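PDB 6QVM: multiheme cytochrome cf from Carboxydothermus ferrireducens DSM 11255, which probably sits in the S-layer and passes electrons through its chain of c-type hemes to insoluble extracellular iron(III). Local coordinates for residues S71-P76 with D366-L371. Numbering follows the deposited sequence.
Sequences STAQIP and DPTKIL. With HEC (heme c), chain G.
Ala73 lies against one face of the Asp366 carboxylate, its CA 3.3 Å from OD1, while the donors of Thr368 and Lys369 occupy the other face. Thr368 N and Thr368 OG1 both bond to Asp366 OD1, OG1 at 2.8 Å and about 47° out of the carboxylate plane. On that same face Lys369 NZ makes a salt bridge to Asp366 OD2 at 3.0 Å. The second flat group is the heme: Ile370 CG2 sits over one face of pyrrole A, 3.6 Å from C3A, and Pro367 CB rests beside the propionate carbon CBA. The carboxylate reaches Ala73 because Asp366 CG stands opposite the backbone N (chi1 -174°), and the bond from Thr368 N closes an Asx turn. OD2 also accepts a hydrogen bond from a water that donates to Ala73 O as well, each bond 2.7 Å long; this water bridges 71-76 and 366-371, which share no direct hydrogen bond.

Thr72 crosses the Pro367 ring at a slant, OG1 3.3 Å from Pro367 CD, but that hydroxyl spends its hydrogen bond on Gly365 O, a direct link one residue earlier. Ser71 OG faces Pro367 CG and accepts from Ala73 N at 2.9 Å, an ST turn. Lys374 NZ hydrogen-bonds to Pro367 O, Ile370 O and the heme; Pro367, Ile370 and Leu371 help line this heme's pocket, while Gln74 and Ile75 line pockets of neighbouring hemes.

With an alanine at Asp366, Lys369 would probably lose its countercharge here, the two Thr368 donors their shared acceptor, and the bridging water its hold on this side. With three donors and a water gathered on it, the carboxylate is likely to stay ionised and fixes its own turn; Ala73 packing on Pro367 and Thr368, the shared water and the Thr72 hydroxyl on Gly365 O join the two heme-lining loops.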
ATOM      1  N   SER A  71       6.398 -19.126  13.187  1.00 37.38           N
ATOM      2  CA  SER A  71       5.927 -17.761  13.024  1.00 32.58           C
ATOM      3  C   SER A  71       6.290 -16.943  14.252  1.00 34.83           C
ATOM      4  O   SER A  71       6.386 -17.476  15.360  1.00 37.63           O
ATOM      5  CB  SER A  71       4.411 -17.740  12.805  1.00 25.60           C
ATOM      6  OG  SER A  71       3.873 -16.442  12.994  1.00 30.14           O
ATOM      7  N   THR A  72       6.479 -15.641  14.039  1.00 29.07           N
ATOM      8  CA  THR A  72       6.671 -14.711  15.143  1.00 28.69           C
ATOM      9  C   THR A  72       5.377 -14.420  15.887  1.00 28.71           C
ATOM     10  O   THR A  72       5.405 -13.692  16.882  1.00 33.91           O
ATOM     11  CB  THR A  72       7.294 -13.401  14.653  1.00 26.53           C
ATOM     12  OG1 THR A  72       6.621 -12.965  13.467  1.00 31.50           O
ATOM     13  CG2 THR A  72       8.777 -13.590  14.366  1.00 27.94           C
ATOM     14  N   ALA A  73       4.252 -14.974  15.436  1.00 24.29           N
ATOM     15  CA  ALA A  73       3.051 -14.959  16.262  1.00 28.38           C
ATOM     16  C   ALA A  73       3.200 -15.892  17.452  1.00 29.24           C
ATOM     17  O   ALA A  73       2.640 -15.633  18.523  1.00 31.65           O
ATOM     18  CB  ALA A  73       1.832 -15.343  15.426  1.00 25.45           C
ATOM     19  N   GLN A  74       3.953 -16.979  17.282  1.00 29.44           N
ATOM     20  CA  GLN A  74       4.268 -17.863  18.400  1.00 28.98           C
ATOM     21  C   GLN A  74       5.400 -17.286  19.240  1.00 27.05           C
ATOM     22  O   GLN A  74       5.327 -17.266  20.472  1.00 28.64           O
ATOM     23  CB  GLN A  74       4.651 -19.255  17.891  1.00 30.56           C
ATOM     24  CG  GLN A  74       3.646 -19.898  16.945  1.00 19.36           C
ATOM     25  CD  GLN A  74       4.238 -21.099  16.229  1.00 33.79           C
ATOM     26  OE1 GLN A  74       5.027 -20.958  15.292  1.00 35.60           O
ATOM     27  NE2 GLN A  74       3.886 -22.291  16.688  1.00 40.24           N
ATOM     28  N   ILE A  75       6.464 -16.836  18.582  1.00 27.69           N
ATOM     29  CA  ILE A  75       7.648 -16.329  19.268  1.00 27.41           C
ATOM     30  C   ILE A  75       7.892 -14.881  18.853  1.00 30.55           C
ATOM     31  O   ILE A  75       8.743 -14.612  17.992  1.00 28.06           O
ATOM     32  CB  ILE A  75       8.871 -17.218  18.988  1.00 25.78           C
ATOM     33  CG1 ILE A  75       8.930 -17.619  17.510  1.00 23.09           C
ATOM     34  CG2 ILE A  75       8.817 -18.456  19.859  1.00 29.57           C
ATOM     35  CD1 ILE A  75      10.253 -18.236  17.109  1.00 26.66           C
ATOM     36  N   PRO A  76       7.175 -13.918  19.431  1.00 33.94           N
ATOM     37  CA  PRO A  76       7.389 -12.516  19.056  1.00 31.23           C
ATOM     38  C   PRO A  76       8.778 -12.043  19.460  1.00 32.15           C
ATOM     39  O   PRO A  76       9.438 -12.615  20.331  1.00 40.43           O
ATOM     40  CB  PRO A  76       6.295 -11.762  19.828  1.00 31.23           C
ATOM     41  CG  PRO A  76       5.327 -12.833  20.293  1.00 25.26           C
ATOM     42  CD  PRO A  76       6.175 -14.052  20.500  1.00 29.42           C
ATOM     43  N   ASP A 366       4.830  -9.215  15.345  1.00 31.14           N
ATOM     44  CA  ASP A 366       3.777 -10.215  15.443  1.00 29.48           C
ATOM     45  C   ASP A 366       2.774  -9.985  14.319  1.00 29.60           C
ATOM     46  O   ASP A 366       2.070  -8.964  14.329  1.00 30.27           O
ATOM     47  CB  ASP A 366       3.096 -10.132  16.806  1.00 27.63           C
ATOM     48  CG  ASP A 366       2.075 -11.236  17.037  1.00 40.58           C
ATOM     49  OD1 ASP A 366       1.726 -11.962  16.077  1.00 36.38           O
ATOM     50  OD2 ASP A 366       1.621 -11.371  18.197  1.00 45.47           O
ATOM     51  N   PRO A 367       2.663 -10.892  13.345  1.00 29.33           N
ATOM     52  CA  PRO A 367       1.748 -10.652  12.218  1.00 28.28           C
ATOM     53  C   PRO A 367       0.279 -10.640  12.604  1.00 32.54           C
ATOM     54  O   PRO A 367      -0.545 -10.159  11.815  1.00 36.15           O
ATOM     55  CB  PRO A 367       2.061 -11.808  11.259  1.00 35.35           C
ATOM     56  CG  PRO A 367       2.641 -12.874  12.118  1.00 27.89           C
ATOM     57  CD  PRO A 367       3.382 -12.170  13.220  1.00 30.48           C
ATOM     58  N   THR A 368      -0.083 -11.174  13.771  1.00 31.99           N
ATOM     59  CA  THR A 368      -1.472 -11.118  14.205  1.00 37.14           C
ATOM     60  C   THR A 368      -1.867  -9.751  14.729  1.00 34.43           C
ATOM     61  O   THR A 368      -3.026  -9.579  15.119  1.00 37.61           O
ATOM     62  CB  THR A 368      -1.747 -12.164  15.288  1.00 36.32           C
ATOM     63  OG1 THR A 368      -1.021 -11.823  16.475  1.00 38.33           O
ATOM     64  CG2 THR A 368      -1.346 -13.556  14.811  1.00 30.50           C
ATOM     65  N   LYS A 369      -0.945  -8.787  14.762  1.00 33.64           N
ATOM     66  CA  LYS A 369      -1.220  -7.448  15.265  1.00 27.02           C
ATOM     67  C   LYS A 369      -1.218  -6.400  14.160  1.00 31.93           C
ATOM     68  O   LYS A 369      -1.165  -5.198  14.453  1.00 32.68           O
ATOM     69  CB  LYS A 369      -0.205  -7.079  16.349  1.00 32.41           C
ATOM     70  CG  LYS A 369      -0.178  -8.045  17.531  1.00 37.72           C
ATOM     71  CD  LYS A 369      -1.572  -8.222  18.112  1.00 42.62           C
ATOM     72  CE  LYS A 369      -1.530  -8.908  19.467  1.00 43.58           C
ATOM     73  NZ  LYS A 369      -0.851 -10.226  19.396  1.00 49.63           N
ATOM     74  N   ILE A 370      -1.275  -6.828  12.900  1.00 31.45           N
ATOM     75  CA  ILE A 370      -1.321  -5.926  11.757  1.00 28.71           C
ATOM     76  C   ILE A 370      -2.239  -6.553  10.715  1.00 29.58           C
ATOM     77  O   ILE A 370      -2.438  -7.772  10.689  1.00 30.52           O
ATOM     78  CB  ILE A 370       0.099  -5.651  11.196  1.00 26.42           C
ATOM     79  CG1 ILE A 370       0.115  -4.384  10.335  1.00 21.60           C
ATOM     80  CG2 ILE A 370       0.604  -6.839  10.405  1.00 26.20           C
ATOM     81  CD1 ILE A 370       0.048  -3.102  11.135  1.00 17.68           C
ATOM     82  N   LEU A 371      -2.825  -5.711   9.867  1.00 25.73           N
ATOM     83  CA  LEU A 371      -3.754  -6.169   8.844  1.00 21.84           C
ATOM     84  C   LEU A 371      -2.975  -6.619   7.612  1.00 27.93           C
ATOM     85  O   LEU A 371      -2.214  -5.842   7.025  1.00 34.64           O
ATOM     86  CB  LEU A 371      -4.746  -5.068   8.483  1.00 21.78           C
ATOM     87  CG  LEU A 371      -5.776  -4.693   9.555  1.00 32.63           C
ATOM     88  CD1 LEU A 371      -6.728  -3.611   9.046  1.00 19.14           C
ATOM     89  CD2 LEU A 371      -6.558  -5.916  10.016  1.00 19.21           C
TER
HETATM   90 FE   HEC G 703       5.676  -5.758   9.947  1.00 24.11          FE
HETATM   91  CHA HEC G 703       4.641  -8.907   9.036  1.00 25.14           C
HETATM   92  CHB HEC G 703       3.210  -4.390   7.976  1.00 19.20           C
HETATM   93  CHC HEC G 703       6.483  -2.616  11.088  1.00 27.91           C
HETATM   94  CHD HEC G 703       8.510  -7.001  11.430  1.00 25.37           C
HETATM   95  NA  HEC G 703       4.222  -6.496   8.717  1.00 19.53           N
HETATM   96  C1A HEC G 703       3.948  -7.836   8.505  1.00 26.85           C
HETATM   97  C2A HEC G 703       2.814  -7.921   7.606  1.00 24.70           C
HETATM   98  C3A HEC G 703       2.421  -6.676   7.312  1.00 25.30           C
HETATM   99  C4A HEC G 703       3.300  -5.759   8.002  1.00 23.93           C
HETATM  100  CMA HEC G 703       1.244  -6.290   6.391  1.00 20.03           C
HETATM  101  CAA HEC G 703       2.170  -9.230   7.105  1.00 22.72           C
HETATM  102  CBA HEC G 703       1.141  -9.658   8.153  1.00 32.09           C
HETATM  103  CGA HEC G 703       0.475 -10.948   7.740  1.00 40.63           C
HETATM  104  O1A HEC G 703       1.188 -11.908   7.332  1.00 40.77           O
HETATM  105  O2A HEC G 703      -0.781 -11.007   7.827  1.00 37.97           O
HETATM  106  NB  HEC G 703       5.014  -3.841   9.557  1.00 23.91           N
HETATM  107  C1B HEC G 703       3.873  -3.534   8.835  1.00 19.74           C
HETATM  108  C2B HEC G 703       3.503  -2.163   9.145  1.00 21.07           C
HETATM  109  C3B HEC G 703       4.422  -1.667   9.998  1.00 22.37           C
HETATM  110  C4B HEC G 703       5.382  -2.720  10.273  1.00 21.53           C
HETATM  111  CMB HEC G 703       2.295  -1.423   8.522  1.00 20.25           C
HETATM  112  CAB HEC G 703       4.469  -0.249  10.615  1.00 24.14           C
HETATM  113  CBB HEC G 703       3.310  -0.064  11.619  1.00 25.86           C
HETATM  114  NC  HEC G 703       7.216  -4.959  11.022  1.00 20.49           N
HETATM  115  C1C HEC G 703       7.355  -3.635  11.390  1.00 22.64           C
HETATM  116  C2C HEC G 703       8.486  -3.505  12.287  1.00 28.69           C
HETATM  117  C3C HEC G 703       9.103  -4.705  12.329  1.00 27.93           C
HETATM  118  C4C HEC G 703       8.289  -5.644  11.564  1.00 28.49           C
HETATM  119  CMC HEC G 703       9.021  -2.159  12.839  1.00 22.22           C
HETATM  120  CAC HEC G 703      10.412  -5.058  13.085  1.00 32.09           C
HETATM  121  CBC HEC G 703      10.234  -4.856  14.600  1.00 31.83           C
HETATM  122  ND  HEC G 703       6.451  -7.657  10.181  1.00 23.94           N
HETATM  123  C1D HEC G 703       7.635  -7.920  10.871  1.00 25.45           C
HETATM  124  C2D HEC G 703       7.833  -9.348  10.894  1.00 30.95           C
HETATM  125  C3D HEC G 703       6.630  -9.951  10.160  1.00 27.15           C
HETATM  126  C4D HEC G 703       5.825  -8.825   9.743  1.00 25.66           C
HETATM  127  CMD HEC G 703       9.005 -10.101  11.551  1.00 26.87           C
HETATM  128  CAD HEC G 703       6.363 -11.451   9.923  1.00 28.88           C
HETATM  129  CBD HEC G 703       7.195 -11.910   8.734  1.00 32.60           C
HETATM  130  CGD HEC G 703       6.695 -11.205   7.502  1.00 39.03           C
HETATM  131  O1D HEC G 703       5.563 -11.525   7.054  1.00 45.02           O
HETATM  132  O2D HEC G 703       7.422 -10.326   6.973  1.00 42.36           O
HETATM  133  O   HOH W   1       0.704 -13.801  18.892  1.00 34.95           O